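Local coordinates for uncharacterized protein (Rhodobacter sphaeroides, PDB 3PU2) that is of unknown function but, as a member of the AHA1 family with a Bet v 1-like fold, possibly acts as an activator of Hsp90 ATPase, at residues 5-10 / 138-143; 27-32 / 81-86; 108-113 / 117-122. All coordinates share one frame; numbering follows the deposited sequence. Where two conformers were deposited one is given.

Interaction 1 of 3, residues 5-10 / 138-143; sequences IQIGPG and AMATEM
I7 and A140 mark the closest approach of the two backbones, their CA atoms 8.3 Å apart, too far for main-chain hydrogen bonds and near enough for side chains to meet. Segment 5-10 carries the short outermost strand 6-7. Segment 138-143 opens the long C-terminal helix 139-156, with A138 at the N-cap. An edge strand therefore meets the first turn of a helix.

Two isoleucines and one alanine make the contact. The CB of A140 is directed at the strand, and the CD1 methyl of I7 comes to 4.4 Å from it. I7 gets there through its longer branch: its CB does not point straight at the helix, but CG1 and CD1 extend the chain across the gap. I5 faces the helix more directly. Its CG1 is anti to the backbone N (chi1 -179°), which sends this branch toward the helix, and CD1 ends 4.1 Å from the carbonyl O of A140, a loose van der Waals contact with the helix backbone. Within segment 5-10 the CD1 atoms of I5 and I7 are 4.1 Å apart, so the two residues offer the helix adjoining methyls. Beta-branched I7 suits the strand, and both isoleucines supply reach, while alanine suits a helix and keeps its surface low where the strand draws near.

F17 of strand 14-21 is touched by both I7 and selenomethionine M139, giving strand and helix a shared neighbour. The strand is pinned to the sheet by backbone hydrogen bonds of Q6 with R18 and G8 with E16. With only 92 Å² buried and no hydrogen bond or salt bridge across it, the contact with the helix is dispersive and has little directional preference of its own.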
loop_
_atom_site.group_PDB
_atom_site.type_symbol
_atom_site.label_atom_id
_atom_site.label_comp_id
_atom_site.label_asym_id
_atom_site.label_seq_id
_atom_site.Cartn_x
_atom_site.Cartn_y
_atom_site.Cartn_z
ATOM N N ILE A 5 6.145 10.868 -6.344
ATOM C CA ILE A 5 6.090 10.516 -4.927
ATOM C C ILE A 5 6.966 11.318 -3.963
ATOM O O ILE A 5 8.196 11.319 -4.058
ATOM C CB ILE A 5 6.404 9.023 -4.738
ATOM C CG1 ILE A 5 6.328 8.664 -3.253
ATOM C CG2 ILE A 5 7.749 8.700 -5.380
ATOM C CD1 ILE A 5 7.283 7.583 -2.821
ATOM N N GLN A 6 6.311 11.972 -3.008
ATOM C CA GLN A 6 6.996 12.792 -2.013
ATOM C C GLN A 6 7.109 12.122 -0.646
ATOM O O GLN A 6 6.118 11.661 -0.077
ATOM C CB GLN A 6 6.264 14.121 -1.815
ATOM C CG GLN A 6 5.954 14.891 -3.078
ATOM C CD GLN A 6 4.957 16.014 -2.829
ATOM O OE1 GLN A 6 4.612 16.765 -3.743
ATOM N NE2 GLN A 6 4.488 16.132 -1.585
ATOM N N ILE A 7 8.325 12.083 -0.121
ATOM C CA ILE A 7 8.571 11.525 1.194
ATOM C C ILE A 7 8.164 12.633 2.175
ATOM O O ILE A 7 8.452 13.809 1.944
ATOM C CB ILE A 7 10.075 11.203 1.380
ATOM C CG1 ILE A 7 10.581 10.365 0.194
ATOM C CG2 ILE A 7 10.306 10.511 2.721
ATOM C CD1 ILE A 7 9.866 9.046 -0.007
ATOM N N GLY A 8 7.478 12.268 3.251
ATOM C CA GLY A 8 7.067 13.259 4.229
ATOM C C GLY A 8 8.039 13.279 5.392
ATOM O O GLY A 8 8.968 12.471 5.432
ATOM N N PRO A 9 7.865 14.194 6.356
ATOM C CA PRO A 9 8.779 14.254 7.505
ATOM C C PRO A 9 8.622 13.064 8.464
ATOM O O PRO A 9 9.608 12.449 8.864
ATOM C CB PRO A 9 8.429 15.592 8.152
ATOM C CG PRO A 9 6.947 15.730 7.836
ATOM C CD PRO A 9 6.864 15.278 6.400
ATOM N N GLY A 10 7.381 12.747 8.829
ATOM C CA GLY A 10 7.124 11.624 9.719
ATOM C C GLY A 10 7.640 11.758 11.143
ATOM O O GLY A 10 7.344 12.738 11.831
ATOM N N ALA A 138 14.656 -0.583 -0.312
ATOM C CA ALA A 138 14.145 0.041 -1.527
ATOM C C ALA A 138 12.627 -0.069 -1.527
ATOM O O ALA A 138 12.005 -0.329 -2.555
ATOM C CB ALA A 138 14.727 -0.633 -2.760
HETATM N N MSE A 139 12.048 0.114 -0.347
HETATM C CA MSE A 139 10.615 0.077 -0.163
HETATM C C MSE A 139 10.005 1.323 -0.797
HETATM O O MSE A 139 8.948 1.256 -1.423
HETATM C CB MSE A 139 10.298 0.026 1.328
HETATM C CG MSE A 139 8.819 0.090 1.659
HETATM SE SE MSE A 139 8.323 1.835 2.319
HETATM C CE MSE A 139 8.338 1.458 4.199
ATOM N N ALA A 140 10.679 2.459 -0.634
ATOM C CA ALA A 140 10.208 3.717 -1.211
ATOM C C ALA A 140 10.289 3.616 -2.733
ATOM O O ALA A 140 9.448 4.146 -3.466
ATOM C CB ALA A 140 11.062 4.875 -0.714
ATOM N N THR A 141 11.292 2.885 -3.159
ATOM C CA THR A 141 11.596 2.706 -4.543
ATOM C C THR A 141 10.630 1.766 -5.175
ATOM O O THR A 141 10.154 1.964 -6.265
ATOM C CB THR A 141 12.950 2.085 -4.660
ATOM O OG1 THR A 141 13.884 3.097 -5.003
ATOM C CG2 THR A 141 12.953 1.062 -5.725
ATOM N N GLU A 142 10.348 0.710 -4.469
ATOM C CA GLU A 142 9.490 -0.281 -4.982
ATOM C C GLU A 142 8.097 0.197 -4.944
ATOM O O GLU A 142 7.271 -0.273 -5.671
ATOM C CB GLU A 142 9.613 -1.483 -4.121
ATOM C CG GLU A 142 10.837 -2.191 -4.360
ATOM C CD GLU A 142 10.820 -3.472 -3.673
ATOM O OE1 GLU A 142 9.730 -3.988 -3.493
ATOM O OE2 GLU A 142 11.873 -3.981 -3.285
HETATM N N MSE A 143 7.831 1.128 -4.070
HETATM C CA MSE A 143 6.488 1.569 -3.917
HETATM C C MSE A 143 6.153 2.663 -4.897
HETATM O O MSE A 143 5.004 2.881 -5.169
HETATM C CB MSE A 143 6.255 1.968 -2.472
HETATM C CG MSE A 143 4.812 2.248 -2.107
HETATM SE SE MSE A 143 3.853 0.834 -1.605
HETATM C CE MSE A 143 2.657 0.807 -2.877
#

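Interaction 2 of 3, residues 27-32 / 81-86; sequences QLWAAL and ILAEPP
W29 projects from helix 25-33 against the end of strand 73-84, joining a short helix to the antiparallel sheet of this Bet v 1-like, helix-grip fold. The indole is the bump. The hollow that receives it is formed by A83 and the turn E84-P85-P86 that follows the strand, with a cis peptide bond between P85 and P86. With CG anti to the backbone N (chi1 174°), the ring system is thrown outward from the helix toward that turn.

P85 and P86 lie over the same face of the indole, both nearer its margin than its middle: P85 CB is 3.6 Å from W29 CE2, and P86 CA 3.8 Å from W29 CD2. Proline fits here because its compact, rigid ring has an aliphatic surface that a flat aromatic can lie against. P86 also packs at the root of the side chain, its CB 3.6 Å from W29 CB. A83 closes the far edge: its small methyl suits a place near the ring plane, 4.3 Å from W29 CH2. L89 of strand 88-93 touches W29 as well. The CB of E84 points away from the helix, and its OE2 makes a salt bridge with R88.

An alanine in place of W29 would probably leave both prolines without the flat surface they rest on and the turn less firmly tied to the helix. Over the six-membered ring the contact is a CH-pi one: P85 CA stands 3.8 Å from the W29 centroid, 7° off the normal.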
loop_
_atom_site.group_PDB
_atom_site.type_symbol
_atom_site.label_atom_id
_atom_site.label_comp_id
_atom_site.label_asym_id
_atom_site.label_seq_id
_atom_site.Cartn_x
_atom_site.Cartn_y
_atom_site.Cartn_z
ATOM N N GLN A 27 -12.493 5.685 -7.840
ATOM C CA GLN A 27 -11.792 4.738 -8.693
ATOM C C GLN A 27 -10.511 4.323 -8.019
ATOM O O GLN A 27 -10.100 3.171 -8.108
ATOM C CB GLN A 27 -11.453 5.369 -10.036
ATOM C CG GLN A 27 -12.633 5.909 -10.801
ATOM C CD GLN A 27 -12.193 6.664 -12.030
ATOM O OE1 GLN A 27 -11.428 7.626 -11.937
ATOM N NE2 GLN A 27 -12.668 6.233 -13.195
ATOM N N LEU A 28 -9.876 5.268 -7.344
ATOM C CA LEU A 28 -8.633 4.963 -6.674
ATOM C C LEU A 28 -8.876 3.984 -5.526
ATOM O O LEU A 28 -8.078 3.072 -5.299
ATOM C CB LEU A 28 -7.986 6.238 -6.154
ATOM C CG LEU A 28 -6.520 6.020 -5.788
ATOM C CD1 LEU A 28 -5.827 5.362 -6.962
ATOM C CD2 LEU A 28 -5.850 7.337 -5.445
ATOM N N TRP A 29 -9.977 4.170 -4.805
ATOM C CA TRP A 29 -10.321 3.286 -3.695
ATOM C C TRP A 29 -10.574 1.873 -4.220
ATOM O O TRP A 29 -10.217 0.895 -3.567
ATOM C CB TRP A 29 -11.559 3.823 -2.949
ATOM C CG TRP A 29 -12.114 2.928 -1.863
ATOM C CD1 TRP A 29 -12.967 1.862 -2.019
ATOM C CD2 TRP A 29 -11.817 2.996 -0.471
ATOM N NE1 TRP A 29 -13.212 1.262 -0.806
ATOM C CE2 TRP A 29 -12.516 1.937 0.161
ATOM C CE3 TRP A 29 -11.024 3.842 0.307
ATOM C CZ2 TRP A 29 -12.445 1.711 1.532
ATOM C CZ3 TRP A 29 -10.952 3.618 1.670
ATOM C CH2 TRP A 29 -11.658 2.558 2.270
ATOM N N ALA A 30 -11.175 1.760 -5.399
ATOM C CA ALA A 30 -11.449 0.446 -5.982
ATOM C C ALA A 30 -10.134 -0.241 -6.368
ATOM O O ALA A 30 -10.033 -1.476 -6.351
ATOM C CB ALA A 30 -12.345 0.588 -7.208
ATOM N N ALA A 31 -9.133 0.572 -6.709
ATOM C CA ALA A 31 -7.821 0.077 -7.095
ATOM C C ALA A 31 -7.033 -0.360 -5.873
ATOM O O ALA A 31 -6.366 -1.386 -5.894
ATOM C CB ALA A 31 -7.057 1.163 -7.836
ATOM N N LEU A 32 -7.116 0.435 -4.810
ATOM C CA LEU A 32 -6.406 0.174 -3.563
ATOM C C LEU A 32 -7.004 -0.909 -2.664
ATOM O O LEU A 32 -6.312 -1.431 -1.776
ATOM C CB LEU A 32 -6.302 1.471 -2.769
ATOM C CG LEU A 32 -5.351 2.511 -3.357
ATOM C CD1 LEU A 32 -5.720 3.884 -2.871
ATOM C CD2 LEU A 32 -3.935 2.190 -2.945
ATOM N N ILE A 81 -8.796 -2.181 10.394
ATOM C CA ILE A 81 -9.232 -1.602 11.674
ATOM C C ILE A 81 -10.449 -0.712 11.489
ATOM O O ILE A 81 -11.325 -0.658 12.342
ATOM C CB ILE A 81 -8.152 -0.730 12.306
ATOM C CG1 ILE A 81 -6.835 -1.492 12.408
ATOM C CG2 ILE A 81 -8.572 -0.318 13.680
ATOM C CD1 ILE A 81 -6.953 -2.852 13.057
ATOM N N LEU A 82 -10.483 0.010 10.378
ATOM C CA LEU A 82 -11.613 0.873 10.073
ATOM C C LEU A 82 -11.598 1.249 8.596
ATOM O O LEU A 82 -10.528 1.340 7.989
ATOM C CB LEU A 82 -11.594 2.125 10.959
ATOM C CG LEU A 82 -10.948 3.440 10.526
ATOM C CD1 LEU A 82 -11.522 3.901 9.199
ATOM C CD2 LEU A 82 -11.224 4.499 11.606
ATOM N N ALA A 83 -12.782 1.479 8.030
ATOM C CA ALA A 83 -12.894 1.815 6.612
ATOM C C ALA A 83 -14.043 2.766 6.275
ATOM O O ALA A 83 -15.231 2.417 6.390
ATOM C CB ALA A 83 -13.021 0.529 5.783
ATOM N N GLU A 84 -13.670 3.962 5.831
ATOM C CA GLU A 84 -14.620 4.998 5.447
ATOM C C GLU A 84 -14.521 5.291 3.936
ATOM O O GLU A 84 -13.954 6.307 3.527
ATOM C CB GLU A 84 -14.312 6.264 6.242
ATOM C CG GLU A 84 -14.358 6.071 7.752
ATOM C CD GLU A 84 -13.640 7.177 8.512
ATOM O OE1 GLU A 84 -13.658 8.341 8.054
ATOM O OE2 GLU A 84 -13.062 6.881 9.578
ATOM N N PRO A 85 -15.057 4.398 3.085
ATOM C CA PRO A 85 -14.956 4.693 1.651
ATOM C C PRO A 85 -15.549 6.032 1.242
ATOM O O PRO A 85 -16.671 6.359 1.624
ATOM C CB PRO A 85 -15.660 3.496 0.974
ATOM C CG PRO A 85 -16.461 2.813 2.083
ATOM C CD PRO A 85 -15.594 3.041 3.318
ATOM N N PRO A 86 -14.810 6.808 0.432
ATOM C CA PRO A 86 -13.488 6.385 -0.034
ATOM C C PRO A 86 -12.218 7.032 0.538
ATOM O O PRO A 86 -11.123 6.789 0.027
ATOM C CB PRO A 86 -13.662 6.365 -1.533
ATOM C CG PRO A 86 -14.483 7.611 -1.755
ATOM C CD PRO A 86 -15.465 7.647 -0.595
#

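Interaction 3 of 3, residues 108-113 / 117-122; sequences LQLLPV and TELAMA
The beta hairpin of strands 104-113 and 116-124 brings L108-P112 into antiparallel register with T117-M121. The short segments run at 151° to each other, with their axes 4.7 Å apart. Q109 with A120 and L111 with E118 are the hydrogen-bonded pairs; L108 with M121, L110 with L119 and P112 with T117 are the non-hydrogen-bonded ones. Q109 N donates to A120 O at 2.8 Å and A120 N returns a bond to Q109 O at 2.9 Å. Toward the turn the pairing slackens: E118 N reaches L111 O at 3.1 Å, and the reverse bond from L111 N to E118 O is weak. P112, having no N-H, suits a non-hydrogen-bonded site.

One face is largely apolar. L110 and L119 lie side by side, L110 CG 4.1 Å from L119 CD1, and L108 CD2 settles 3.8 Å from CG of selenomethionine M121, whose SE it also touches. T117 adds its CG2 methyl beside L110 CB, while its OG1 is hydrogen-bonded to A23 O.

The other face is mixed. A120 offers just a methyl beside the CB of Q109. The extended E118, with CG anti to the backbone N (chi1 170°), runs alongside L111. V113 CG2 packs on its stem, 3.6 Å from E118 CB, while L111 CD1 lies 3.7 Å from the carboxylate oxygen OE1 of E118. The carboxylate has a long, weak ion pair with R18.

The hairpin sits between strands 88-93 and 14-21, hydrogen-bonded through its backbone to L89 and H87 on one flank and to F21, R19 and F17 on the other. Its leucine-rich face is covered by L28 and L32 of helix 25-33, near L110, and by Y147 of helix 139-156, near L119 and M121.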
loop_
_atom_site.group_PDB
_atom_site.type_symbol
_atom_site.label_atom_id
_atom_site.label_comp_id
_atom_site.label_asym_id
_atom_site.label_seq_id
_atom_site.Cartn_x
_atom_site.Cartn_y
_atom_site.Cartn_z
ATOM N N LEU A 108 -4.201 5.075 5.084
ATOM C CA LEU A 108 -4.377 5.626 3.750
ATOM C C LEU A 108 -5.479 6.666 3.778
ATOM O O LEU A 108 -6.610 6.391 4.180
ATOM C CB LEU A 108 -4.769 4.537 2.745
ATOM C CG LEU A 108 -3.868 3.304 2.660
ATOM C CD1 LEU A 108 -4.613 2.222 1.909
ATOM C CD2 LEU A 108 -2.537 3.629 1.986
ATOM N N GLN A 109 -5.146 7.861 3.330
ATOM C CA GLN A 109 -6.108 8.946 3.291
ATOM C C GLN A 109 -6.203 9.439 1.845
ATOM O O GLN A 109 -5.187 9.760 1.223
ATOM C CB GLN A 109 -5.623 10.078 4.200
ATOM C CG GLN A 109 -6.710 10.888 4.889
ATOM C CD GLN A 109 -6.672 10.713 6.400
ATOM O OE1 GLN A 109 -5.599 10.611 7.000
ATOM N NE2 GLN A 109 -7.845 10.688 7.023
ATOM N N LEU A 110 -7.420 9.487 1.313
ATOM C CA LEU A 110 -7.644 9.957 -0.050
ATOM C C LEU A 110 -8.423 11.281 -0.085
ATOM O O LEU A 110 -9.613 11.310 0.211
ATOM C CB LEU A 110 -8.403 8.905 -0.862
ATOM C CG LEU A 110 -7.725 7.574 -1.185
ATOM C CD1 LEU A 110 -7.792 6.642 0.012
ATOM C CD2 LEU A 110 -8.444 6.940 -2.359
ATOM N N LEU A 111 -7.745 12.369 -0.444
ATOM C CA LEU A 111 -8.382 13.685 -0.532
ATOM C C LEU A 111 -8.329 14.214 -1.960
ATOM O O LEU A 111 -7.271 14.215 -2.589
ATOM C CB LEU A 111 -7.700 14.689 0.403
ATOM C CG LEU A 111 -6.171 14.745 0.379
ATOM C CD1 LEU A 111 -5.694 16.150 0.704
ATOM C CD2 LEU A 111 -5.616 13.737 1.374
ATOM N N PRO A 112 -9.475 14.667 -2.496
ATOM C CA PRO A 112 -9.524 15.194 -3.862
ATOM C C PRO A 112 -8.669 16.441 -4.000
ATOM O O PRO A 112 -8.752 17.347 -3.177
ATOM C CB PRO A 112 -11.004 15.496 -4.068
ATOM C CG PRO A 112 -11.675 14.495 -3.183
ATOM C CD PRO A 112 -10.833 14.566 -1.935
ATOM N N VAL A 113 -7.838 16.464 -5.035
ATOM C CA VAL A 113 -6.962 17.593 -5.325
ATOM C C VAL A 113 -7.225 17.935 -6.781
ATOM O O VAL A 113 -7.806 17.129 -7.497
ATOM C CB VAL A 113 -5.474 17.217 -5.133
ATOM C CG1 VAL A 113 -4.564 18.318 -5.673
ATOM C CG2 VAL A 113 -5.195 17.010 -3.660
ATOM N N THR A 117 -6.703 12.811 -7.610
ATOM C CA THR A 117 -6.727 12.444 -6.192
ATOM C C THR A 117 -5.304 12.430 -5.635
ATOM O O THR A 117 -4.342 12.218 -6.367
ATOM C CB THR A 117 -7.333 11.016 -5.979
ATOM O OG1 THR A 117 -8.690 10.985 -6.434
ATOM C CG2 THR A 117 -7.301 10.626 -4.505
ATOM N N GLU A 118 -5.167 12.679 -4.342
ATOM C CA GLU A 118 -3.859 12.621 -3.718
ATOM C C GLU A 118 -3.938 11.531 -2.666
ATOM O O GLU A 118 -4.844 11.535 -1.836
ATOM C CB GLU A 118 -3.486 13.938 -3.041
ATOM C CG GLU A 118 -2.229 13.810 -2.185
ATOM C CD GLU A 118 -1.807 15.114 -1.551
ATOM O OE1 GLU A 118 -2.685 15.986 -1.370
ATOM O OE2 GLU A 118 -0.608 15.260 -1.222
ATOM N N LEU A 119 -3.001 10.590 -2.709
ATOM C CA LEU A 119 -2.977 9.504 -1.740
ATOM C C LEU A 119 -1.935 9.789 -0.686
ATOM O O LEU A 119 -0.744 9.891 -0.992
ATOM C CB LEU A 119 -2.648 8.166 -2.407
ATOM C CG LEU A 119 -2.443 6.958 -1.476
ATOM C CD1 LEU A 119 -3.718 6.677 -0.713
ATOM C CD2 LEU A 119 -2.062 5.732 -2.274
ATOM N N ALA A 120 -2.395 9.943 0.551
ATOM C CA ALA A 120 -1.502 10.178 1.676
ATOM C C ALA A 120 -1.431 8.852 2.430
ATOM O O ALA A 120 -2.462 8.289 2.821
ATOM C CB ALA A 120 -2.048 11.273 2.570
HETATM N N MSE A 121 -0.213 8.348 2.613
HETATM C CA MSE A 121 -0.001 7.090 3.298
HETATM C C MSE A 121 0.997 7.230 4.433
HETATM O O MSE A 121 2.009 7.911 4.302
HETATM C CB MSE A 121 0.491 6.042 2.303
HETATM C CG MSE A 121 0.925 4.746 2.970
HETATM SE SE MSE A 121 1.242 3.301 1.746
HETATM C CE MSE A 121 2.967 2.758 2.408
ATOM N N ALA A 122 0.703 6.573 5.551
ATOM C CA ALA A 122 1.568 6.601 6.726
ATOM C C ALA A 122 1.685 5.200 7.314
ATOM O O ALA A 122 0.708 4.429 7.340
ATOM C CB ALA A 122 1.004 7.528 7.762
#

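Overall arrangement
From the N terminus, the chain opens interaction 1 at residues 5-10 and closes it only at 138-143, a loop that encloses both other contacts. Within it, interaction 2 runs from helix 25-33 to the end of strand 73-84 and closes before interaction 3 begins; the latter is a tight hairpin. None of the loops cross. Interactions 2 and 3 touch, their centres 10 Å apart, with L28 set against L110 and T117. Interaction 1 lies across the chain's centre from interaction 2, about 20 Å away between centres. All three reach the same sheet: its edge meets the C-terminal helix, its middle is zipped together, and the short helix is fastened to a strand end.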